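Local coordinates for protein CrmK (Actinoalloteichus sp. WH1-2216-6, PDB 5I1W) that binds FAD covalently as an oxygen-dependent flavoprotein and probably oxidises the hydroxymethyl group of bipyridine alcohols, at residues A[36-41]-A[81-86]; A[7-12]-A[32-37]; A[345-350]-A[400-405]. All blocks are in the same frame, centred on the assembly; numbering follows the deposited sequence.

Interaction 1 (A[36-41]-A[81-86]); sequences LPYSTA and LSSMSH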
loop_
_atom_site.group_PDB
_atom_site.type_symbol
_atom_site.label_atom_id
_atom_site.label_comp_id
_atom_site.label_asym_id
_atom_site.label_seq_id
_atom_site.Cartn_x
_atom_site.Cartn_y
_atom_site.Cartn_z
ATOM N N LEU A 36 16.425 16.096 -3.810
ATOM C CA LEU A 36 15.265 15.518 -4.515
ATOM C C LEU A 36 15.050 16.179 -5.868
ATOM O O LEU A 36 14.461 17.241 -5.898
ATOM C CB LEU A 36 13.994 15.705 -3.699
ATOM C CG LEU A 36 13.808 14.637 -2.629
ATOM C CD1 LEU A 36 14.750 14.923 -1.474
ATOM C CD2 LEU A 36 12.371 14.638 -2.152
ATOM N N PRO A 37 15.481 15.549 -6.973
ATOM C CA PRO A 37 15.343 16.207 -8.277
ATOM C C PRO A 37 14.019 15.866 -8.996
ATOM O O PRO A 37 13.316 14.887 -8.641
ATOM C CB PRO A 37 16.542 15.689 -9.022
ATOM C CG PRO A 37 16.631 14.266 -8.531
ATOM C CD PRO A 37 16.244 14.305 -7.096
ATOM N N TYR A 38 13.680 16.721 -9.962
ATOM C CA TYR A 38 12.434 16.635 -10.733
ATOM C C TYR A 38 12.659 16.302 -12.185
ATOM O O TYR A 38 11.741 15.918 -12.840
ATOM C CB TYR A 38 11.644 17.930 -10.636
ATOM C CG TYR A 38 11.227 18.186 -9.228
ATOM C CD1 TYR A 38 10.188 17.456 -8.659
ATOM C CD2 TYR A 38 11.893 19.108 -8.439
ATOM C CE1 TYR A 38 9.799 17.654 -7.348
ATOM C CE2 TYR A 38 11.520 19.327 -7.128
ATOM C CZ TYR A 38 10.472 18.590 -6.582
ATOM O OH TYR A 38 10.106 18.779 -5.272
ATOM N N SER A 39 13.896 16.408 -12.674
ATOM C CA SER A 39 14.173 16.162 -14.053
ATOM C C SER A 39 15.571 15.613 -14.189
ATOM O O SER A 39 16.403 15.736 -13.281
ATOM C CB SER A 39 14.081 17.477 -14.804
ATOM O OG SER A 39 15.127 18.354 -14.415
ATOM N N THR A 40 15.850 15.042 -15.348
ATOM C CA THR A 40 17.168 14.516 -15.635
ATOM C C THR A 40 18.302 15.554 -15.466
ATOM O O THR A 40 19.346 15.215 -14.942
ATOM C CB THR A 40 17.198 13.921 -17.045
ATOM O OG1 THR A 40 16.289 12.820 -17.103
ATOM C CG2 THR A 40 18.595 13.427 -17.399
ATOM N N ALA A 41 18.058 16.795 -15.915
ATOM C CA ALA A 41 19.006 17.886 -15.821
ATOM C C ALA A 41 19.289 18.194 -14.354
ATOM O O ALA A 41 20.404 18.526 -13.995
ATOM C CB ALA A 41 18.466 19.132 -16.544
ATOM N N LEU A 81 15.063 9.788 -5.718
ATOM C CA LEU A 81 14.316 9.927 -6.955
ATOM C C LEU A 81 12.803 9.732 -6.767
ATOM O O LEU A 81 12.065 9.605 -7.729
ATOM C CB LEU A 81 14.836 8.960 -7.997
ATOM C CG LEU A 81 16.303 9.227 -8.348
ATOM C CD1 LEU A 81 16.767 8.233 -9.406
ATOM C CD2 LEU A 81 16.526 10.634 -8.865
ATOM N N SER A 82 12.328 9.754 -5.535
ATOM C CA SER A 82 10.905 9.473 -5.278
ATOM C C SER A 82 9.989 10.472 -5.922
ATOM O O SER A 82 8.849 10.186 -6.126
ATOM C CB SER A 82 10.617 9.404 -3.767
ATOM O OG SER A 82 10.845 10.674 -3.178
ATOM N N SER A 83 10.466 11.650 -6.257
ATOM C CA SER A 83 9.634 12.600 -7.017
ATOM C C SER A 83 9.758 12.502 -8.543
ATOM O O SER A 83 9.219 13.321 -9.253
ATOM C CB SER A 83 9.968 14.025 -6.597
ATOM O OG SER A 83 9.747 14.200 -5.205
ATOM N N MET A 84 10.483 11.533 -9.057
ATOM C CA MET A 84 10.432 11.257 -10.503
ATOM C C MET A 84 9.784 9.900 -10.654
ATOM O O MET A 84 10.460 8.871 -10.609
ATOM C CB MET A 84 11.831 11.266 -11.090
ATOM C CG MET A 84 12.407 12.658 -11.261
ATOM S SD MET A 84 14.193 12.623 -11.553
ATOM C CE MET A 84 14.286 11.978 -13.242
ATOM N N SER A 85 8.464 9.906 -10.777
ATOM C CA SER A 85 7.662 8.678 -10.779
ATOM C C SER A 85 6.680 8.577 -11.957
ATOM O O SER A 85 5.746 7.775 -11.937
ATOM C CB SER A 85 6.858 8.603 -9.484
ATOM O OG SER A 85 5.930 9.684 -9.434
ATOM N N HIS A 86 6.852 9.391 -12.978
ATOM C CA HIS A 86 5.998 9.287 -14.133
ATOM C C HIS A 86 6.086 7.873 -14.790
ATOM O O HIS A 86 7.175 7.231 -14.842
ATOM C CB HIS A 86 6.379 10.383 -15.136
ATOM C CG HIS A 86 5.719 10.230 -16.469
ATOM N ND1 HIS A 86 4.427 10.657 -16.712
ATOM C CD2 HIS A 86 6.154 9.669 -17.623
ATOM C CE1 HIS A 86 4.105 10.392 -17.966
ATOM N NE2 HIS A 86 5.128 9.775 -18.537
HETATM O O HOH W 1 13.104 13.072 -6.852
#

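Interaction 2 (A[7-12]-A[32-37]); sequences VTVKPD and EYFRLP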
loop_
_atom_site.group_PDB
_atom_site.type_symbol
_atom_site.label_atom_id
_atom_site.label_comp_id
_atom_site.label_asym_id
_atom_site.label_seq_id
_atom_site.Cartn_x
_atom_site.Cartn_y
_atom_site.Cartn_z
ATOM N N VAL A 7 14.973 20.086 -4.549
ATOM C CA VAL A 7 14.881 20.315 -3.102
ATOM C C VAL A 7 16.144 19.821 -2.457
ATOM O O VAL A 7 16.660 18.776 -2.830
ATOM C CB VAL A 7 13.682 19.532 -2.527
ATOM C CG1 VAL A 7 13.622 19.632 -1.015
ATOM C CG2 VAL A 7 12.407 20.066 -3.149
ATOM N N THR A 8 16.655 20.574 -1.501
ATOM C CA THR A 8 17.813 20.160 -0.745
ATOM C C THR A 8 17.358 20.055 0.699
ATOM O O THR A 8 16.699 20.951 1.186
ATOM C CB THR A 8 18.971 21.151 -0.943
ATOM O OG1 THR A 8 19.448 21.017 -2.285
ATOM C CG2 THR A 8 20.130 20.891 -0.007
ATOM N N VAL A 9 17.655 18.945 1.363
ATOM C CA VAL A 9 17.145 18.704 2.706
ATOM C C VAL A 9 18.345 18.467 3.603
ATOM O O VAL A 9 19.031 17.471 3.471
ATOM C CB VAL A 9 16.204 17.495 2.752
ATOM C CG1 VAL A 9 15.711 17.232 4.176
ATOM C CG2 VAL A 9 15.035 17.701 1.839
ATOM N N LYS A 10 18.621 19.430 4.478
ATOM C CA LYS A 10 19.745 19.368 5.388
ATOM C C LYS A 10 19.254 18.931 6.751
ATOM O O LYS A 10 18.058 18.898 6.985
ATOM C CB LYS A 10 20.427 20.722 5.477
ATOM C CG LYS A 10 20.925 21.158 4.133
ATOM C CD LYS A 10 22.220 21.934 4.230
ATOM C CE LYS A 10 22.657 22.424 2.867
ATOM N NZ LYS A 10 22.043 23.763 2.617
ATOM N N PRO A 11 20.177 18.583 7.642
ATOM C CA PRO A 11 19.804 18.034 8.962
ATOM C C PRO A 11 18.929 18.888 9.837
ATOM O O PRO A 11 18.329 18.366 10.783
ATOM C CB PRO A 11 21.142 17.836 9.662
ATOM C CG PRO A 11 22.117 17.664 8.546
ATOM C CD PRO A 11 21.629 18.540 7.412
ATOM N N ASP A 12 18.885 20.186 9.558
ATOM C CA ASP A 12 17.992 21.123 10.267
ATOM C C ASP A 12 16.554 21.169 9.728
ATOM O O ASP A 12 15.701 21.800 10.325
ATOM C CB ASP A 12 18.581 22.547 10.218
ATOM C CG ASP A 12 18.716 23.094 8.786
ATOM O OD1 ASP A 12 19.069 22.322 7.871
ATOM O OD2 ASP A 12 18.468 24.300 8.566
ATOM N N GLU A 32 25.267 14.682 4.329
ATOM C CA GLU A 32 25.285 16.146 4.438
ATOM C C GLU A 32 23.939 16.713 3.950
ATOM O O GLU A 32 23.400 17.628 4.540
ATOM C CB GLU A 32 26.491 16.682 3.658
ATOM C CG GLU A 32 26.610 18.187 3.518
ATOM C CD GLU A 32 27.635 18.612 2.442
ATOM O OE1 GLU A 32 27.540 19.787 2.012
ATOM O OE2 GLU A 32 28.524 17.779 2.039
ATOM N N TYR A 33 23.382 16.162 2.881
ATOM C CA TYR A 33 22.015 16.494 2.479
ATOM C C TYR A 33 21.409 15.453 1.578
ATOM O O TYR A 33 22.123 14.601 1.025
ATOM C CB TYR A 33 21.942 17.885 1.796
ATOM C CG TYR A 33 22.836 18.058 0.623
ATOM C CD1 TYR A 33 22.351 17.858 -0.664
ATOM C CD2 TYR A 33 24.189 18.430 0.782
ATOM C CE1 TYR A 33 23.171 18.035 -1.783
ATOM C CE2 TYR A 33 25.015 18.608 -0.321
ATOM C CZ TYR A 33 24.498 18.406 -1.607
ATOM O OH TYR A 33 25.283 18.505 -2.730
ATOM N N PHE A 34 20.078 15.476 1.501
ATOM C CA PHE A 34 19.337 14.755 0.509
ATOM C C PHE A 34 19.014 15.752 -0.610
ATOM O O PHE A 34 18.711 16.904 -0.358
ATOM C CB PHE A 34 18.059 14.199 1.072
ATOM C CG PHE A 34 18.257 13.231 2.168
ATOM C CD1 PHE A 34 18.291 13.649 3.460
ATOM C CD2 PHE A 34 18.387 11.897 1.905
ATOM C CE1 PHE A 34 18.462 12.750 4.481
ATOM C CE2 PHE A 34 18.561 10.989 2.905
ATOM C CZ PHE A 34 18.641 11.419 4.192
ATOM N N ARG A 35 19.172 15.313 -1.844
ATOM C CA ARG A 35 18.748 16.097 -3.005
ATOM C C ARG A 35 17.545 15.397 -3.652
ATOM O O ARG A 35 17.614 14.230 -3.981
ATOM C CB ARG A 35 19.897 16.217 -3.957
ATOM C CG ARG A 35 19.590 16.855 -5.275
ATOM C CD ARG A 35 19.278 18.345 -5.177
ATOM N NE ARG A 35 20.235 19.092 -4.367
ATOM C CZ ARG A 35 21.330 19.668 -4.835
ATOM N NH1 ARG A 35 21.643 19.599 -6.131
ATOM N NH2 ARG A 35 22.098 20.327 -4.004
ATOM N N LEU A 36 16.425 16.096 -3.810
ATOM C CA LEU A 36 15.265 15.518 -4.515
ATOM C C LEU A 36 15.050 16.179 -5.868
ATOM O O LEU A 36 14.461 17.241 -5.898
ATOM C CB LEU A 36 13.994 15.705 -3.699
ATOM C CG LEU A 36 13.808 14.637 -2.629
ATOM C CD1 LEU A 36 14.750 14.923 -1.474
ATOM C CD2 LEU A 36 12.371 14.638 -2.152
ATOM N N PRO A 37 15.481 15.549 -6.973
ATOM C CA PRO A 37 15.343 16.207 -8.277
ATOM C C PRO A 37 14.019 15.866 -8.996
ATOM O O PRO A 37 13.316 14.887 -8.641
ATOM C CB PRO A 37 16.542 15.689 -9.022
ATOM C CG PRO A 37 16.631 14.266 -8.531
ATOM C CD PRO A 37 16.244 14.305 -7.096
#

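Interaction 3 (A[345-350]-A[400-405]); sequences ADLRGP and LKTFYM. With 67L (6-(hydroxymethyl)[2,2'-bipyridin]-4-ol), chain F.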
loop_
_atom_site.group_PDB
_atom_site.type_symbol
_atom_site.label_atom_id
_atom_site.label_comp_id
_atom_site.label_asym_id
_atom_site.label_seq_id
_atom_site.Cartn_x
_atom_site.Cartn_y
_atom_site.Cartn_z
ATOM N N ALA A 345 19.256 -17.980 -1.861
ATOM C CA ALA A 345 19.932 -19.145 -2.432
ATOM C C ALA A 345 19.048 -19.724 -3.529
ATOM O O ALA A 345 17.830 -19.926 -3.330
ATOM C CB ALA A 345 20.180 -20.212 -1.366
ATOM N N ASP A 346 19.619 -19.967 -4.689
ATOM C CA ASP A 346 18.863 -20.497 -5.793
ATOM C C ASP A 346 19.178 -21.955 -6.009
ATOM O O ASP A 346 20.298 -22.373 -5.757
ATOM C CB ASP A 346 19.175 -19.709 -7.032
ATOM C CG ASP A 346 18.679 -18.280 -6.928
ATOM O OD1 ASP A 346 17.924 -17.989 -5.938
ATOM O OD2 ASP A 346 19.042 -17.429 -7.801
ATOM N N LEU A 347 18.190 -22.710 -6.498
ATOM C CA LEU A 347 18.332 -24.156 -6.666
ATOM C C LEU A 347 18.058 -24.621 -8.091
ATOM O O LEU A 347 17.190 -24.113 -8.747
ATOM C CB LEU A 347 17.375 -24.873 -5.731
ATOM C CG LEU A 347 17.612 -24.777 -4.217
ATOM C CD1 LEU A 347 16.457 -25.398 -3.462
ATOM C CD2 LEU A 347 18.857 -25.512 -3.838
ATOM N N ARG A 348 18.813 -25.610 -8.547
ATOM C CA ARG A 348 18.451 -26.366 -9.742
ATOM C C ARG A 348 18.242 -27.835 -9.379
ATOM O O ARG A 348 18.014 -28.658 -10.263
ATOM C CB ARG A 348 19.508 -26.232 -10.830
ATOM C CG ARG A 348 20.951 -26.454 -10.372
ATOM C CD ARG A 348 21.949 -26.438 -11.552
ATOM N NE ARG A 348 21.953 -27.759 -12.173
ATOM C CZ ARG A 348 21.174 -28.156 -13.188
ATOM N NH1 ARG A 348 20.325 -27.311 -13.795
ATOM N NH2 ARG A 348 21.256 -29.415 -13.624
ATOM N N GLY A 349 18.317 -28.141 -8.081
ATOM C CA GLY A 349 18.160 -29.491 -7.544
ATOM C C GLY A 349 17.524 -29.485 -6.159
ATOM O O GLY A 349 17.459 -28.469 -5.501
ATOM N N PRO A 350 17.063 -30.647 -5.692
ATOM C CA PRO A 350 16.354 -30.689 -4.399
ATOM C C PRO A 350 17.294 -30.494 -3.231
ATOM O O PRO A 350 18.414 -30.915 -3.341
ATOM C CB PRO A 350 15.794 -32.120 -4.364
ATOM C CG PRO A 350 16.801 -32.914 -5.143
ATOM C CD PRO A 350 17.424 -31.993 -6.171
ATOM N N LEU A 400 14.236 -22.678 -9.103
ATOM C CA LEU A 400 13.589 -22.357 -7.862
ATOM C C LEU A 400 14.509 -21.398 -7.105
ATOM O O LEU A 400 15.705 -21.573 -7.089
ATOM C CB LEU A 400 13.393 -23.701 -7.191
ATOM C CG LEU A 400 12.671 -24.022 -5.938
ATOM C CD1 LEU A 400 13.169 -22.983 -4.955
ATOM C CD2 LEU A 400 11.156 -24.090 -6.086
ATOM N N LYS A 401 13.936 -20.360 -6.507
ATOM C CA LYS A 401 14.632 -19.473 -5.628
ATOM C C LYS A 401 14.240 -19.738 -4.196
ATOM O O LYS A 401 13.148 -20.209 -3.940
ATOM C CB LYS A 401 14.252 -18.051 -6.002
ATOM C CG LYS A 401 14.619 -17.763 -7.452
ATOM C CD LYS A 401 14.219 -16.366 -7.908
ATOM C CE LYS A 401 15.332 -15.692 -8.705
ATOM N NZ LYS A 401 16.473 -15.409 -7.803
ATOM N N THR A 402 15.136 -19.493 -3.260
ATOM C CA THR A 402 14.787 -19.527 -1.851
ATOM C C THR A 402 15.283 -18.249 -1.203
ATOM O O THR A 402 16.307 -17.691 -1.578
ATOM C CB THR A 402 15.359 -20.727 -1.044
ATOM O OG1 THR A 402 16.761 -20.522 -0.740
ATOM C CG2 THR A 402 15.172 -22.045 -1.773
ATOM N N PHE A 403 14.543 -17.834 -0.208
ATOM C CA PHE A 403 14.660 -16.542 0.393
ATOM C C PHE A 403 14.573 -16.763 1.917
ATOM O O PHE A 403 13.826 -17.619 2.410
ATOM C CB PHE A 403 13.536 -15.699 -0.162
ATOM C CG PHE A 403 13.403 -14.370 0.463
ATOM C CD1 PHE A 403 14.283 -13.350 0.141
ATOM C CD2 PHE A 403 12.347 -14.103 1.318
ATOM C CE1 PHE A 403 14.130 -12.089 0.712
ATOM C CE2 PHE A 403 12.194 -12.861 1.897
ATOM C CZ PHE A 403 13.070 -11.853 1.586
ATOM N N TYR A 404 15.439 -16.096 2.655
ATOM C CA TYR A 404 15.430 -16.215 4.125
ATOM C C TYR A 404 15.262 -14.816 4.630
ATOM O O TYR A 404 15.788 -13.847 4.019
ATOM C CB TYR A 404 16.714 -16.729 4.634
ATOM C CG TYR A 404 17.112 -18.087 4.172
ATOM C CD1 TYR A 404 17.438 -18.351 2.834
ATOM C CD2 TYR A 404 17.208 -19.121 5.101
ATOM C CE1 TYR A 404 17.820 -19.610 2.436
ATOM C CE2 TYR A 404 17.598 -20.364 4.700
ATOM C CZ TYR A 404 17.889 -20.603 3.390
ATOM O OH TYR A 404 18.237 -21.865 3.073
ATOM N N MET A 405 14.498 -14.680 5.698
ATOM C CA MET A 405 14.221 -13.365 6.280
ATOM C C MET A 405 13.861 -13.442 7.749
ATOM O O MET A 405 13.121 -14.322 8.146
ATOM C CB MET A 405 13.103 -12.616 5.559
ATOM C CG MET A 405 12.838 -11.262 6.217
ATOM S SD MET A 405 12.161 -9.935 5.211
ATOM C CE MET A 405 10.426 -10.370 5.132
HETATM C CAC 67L F . 13.138 -7.072 1.684
HETATM C CAB 67L F . 14.316 -6.320 1.651
HETATM C CAA 67L F . 15.307 -6.592 0.718
HETATM C CAF 67L F . 15.112 -7.649 -0.182
HETATM N NAE 67L F . 13.903 -8.431 -0.132
HETATM C CAD 67L F . 12.948 -8.133 0.790
HETATM C CAG 67L F . 11.781 -8.886 0.789
HETATM N NAL 67L F . 11.615 -9.806 -0.207
HETATM C CAH 67L F . 10.817 -8.718 1.778
HETATM C CAI 67L F . 9.696 -9.510 1.708
HETATM O OAM 67L F . 8.799 -9.324 2.685
HETATM C CAJ 67L F . 9.513 -10.457 0.679
HETATM C CAK 67L F . 10.516 -10.588 -0.296
HETATM C CAN 67L F . 10.418 -11.506 -1.365
HETATM O OAO 67L F . 10.652 -10.837 -2.624
HETATM O O HOH W 2 17.087 -16.230 -4.015
#

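Interaction 1 (A[36-41]-A[81-86])
Y38 and M84 mark the closest approach of the two backbones, CA to CA at 5.7 Å, with Y38 O against M84 CG; at L36 and L81 the CA-CA spacing is wider, 6.2 Å. Residues 81-86 begin with a type I turn, closed by M84 N donating to L81 O at 2.8 Å, whereas 36-41 leaves strand 33-36 and enters helix 40-52. No direct hydrogen bond joins the segments. A water takes that place: it donates to P37 O at 2.6 Å and accepts from S83 N at 3.1 Å. Beside the water-bridged carbonyl, P37 meets L81 at a slant, ring carbon CG against methyl CD2 at 3.6 Å. The topology is that of the FAD-binding domain of this oxidoreductase family: strands 33-36 and 77-80 run parallel as neighbours, and this contact joins their C-terminal exits, where L81 also touches the FAD. M84 CG lies beside the carbonyl oxygens of P37 and Y38, SD lies near S39 N, and the bend at chi3 (72°) then carries CE to 4.0 Å from T40 N, at the start of helix 40-52, where S39 OG makes a weak N-cap bond to the backbone N of Q42. With an alanine here the thioether would be gone, and the P37-T40 backbone would probably lose the cover that CG, SD and CE give it, opening a gap beside V43. On the S83 flank, the Y38 ring meets S83 CB obliquely, 3.7 Å from CE1. Y38 CG stands anti to the carbonyl carbon (chi1 -63°), which swings the ring back to the turn although its CB points away. The hydroxyls of Y38 and S83 both bond to OD1 of N114 of the second subunit, and R4 also bonds to Y38 OH.

Interaction 2 (A[7-12]-A[32-37])
V9 CB and F34 CB meet at 4.1 Å, and both side chains lie on one face of a two-stranded antiparallel pairing whose axes run at 161°. On the same face V7 CB and L36 CB stand 4.0 Å apart. A diagonal contact ties the two pairs together: V9 CG2 approaches L36 CD1 at 4.3 Å. Each of these pairs is hydrogen-bonded in both directions. V9 N reaches F34 O at 2.9 Å in the carbonyl plane, while V7 N meets L36 O from above the L36 carbonyl plane at 3.2 Å. The opposite face carries the non-hydrogen-bonded pair T8 and R35. Here T8 divides its branches, CG2 approaching the Y33 ring at a slant, 3.8 Å from CD1, and OG1 turned to the guanidinium. R35 starts out extended, CG anti to the backbone N (chi1 173°), then bends at its next two torsions, which brings NE and NH2 back to T8 OG1. NE donates to T8 OG1 at 2.9 Å, but the N-H...O angle of 127° makes the bond weak, and that from NH2 is weak too. The stronger partner of R35 is E49, in a salt bridge. Within the chain, strand 7-9 is the outermost strand of the mixed sheet, next to strand 33-36, which bonds on its far side to strand 77-80; helix 16-19 covers the V9, F34 and L36 face through Y16 and L19, and helix 40-52 packs through A46 and E49 against R35 and Y33.

Interaction 3 (A[345-350]-A[400-405])
The large antiparallel sheet next to the flavin contains strands 339-347 and 400-408, and A345-L347 pairs with L400-T402 near the end of the first, at 155° between strand directions. The bound bipyridine alcohol lies further along the second strand: F403 sets a ring face to its hydroxymethyl carbon CAN, with CZ 3.1 Å from the ring nitrogen NAL, and M405 CE comes to 3.1 Å from OAM. Between the backbones, L347 N points nearly along the C=O axis of L400 at 2.8 Å from O, but the return bond from L400 N is weak. A345 O is gripped twice by T402, through N at 2.7 Å and through OG1 at 2.9 Å. The hydroxyl gets there because OG1 sits between the backbone N and the carbonyl carbon (chi1 77°); this in turn points CG2 toward L347, 4.0 Å from its CD1. On the other face the side chains of D346 and K401 run alongside each other. NZ meets D346 OD2 at 3.3 Å on its syn side, 30° out of the carboxylate plane, and holds OD1 only weakly. A water that donates to both D346 OD1, at 2.7 Å, and T402 O probably helps NZ to hold the carboxylate's rotation. K401 also makes cation-pi contacts with Y138, Y380 and Y446, two of which, Y138 and Y446, bind FAD. The buried salt bridge therefore probably balances charge beside the flavin site, holding the ammonium group against the tyrosine rings.

Overall arrangement
Interactions 1 and 2 form one continuous region, sharing L36 and P37 with centres 14 Å apart; they touch where Y38 OH packs 3.4 Å from V7 CG2. Interaction 2 builds the border of the FAD-binding domain's mixed sheet, and interaction 1 follows where strand 33-36 ends. Interaction 3 stands on the opposite side of the chain's centre, its centre about 36 Å from that of interaction 1 and 40 Å from that of interaction 2. The cofactor lies between interactions 1 and 3: the L81 side chain is about 3 Å from FAD and that of K401 about 7 Å, between nearest atoms, whereas interaction 2 stays further back, F34 being about 11 Å away. Among the three, interaction 3 alone borders the bipyridine ligand.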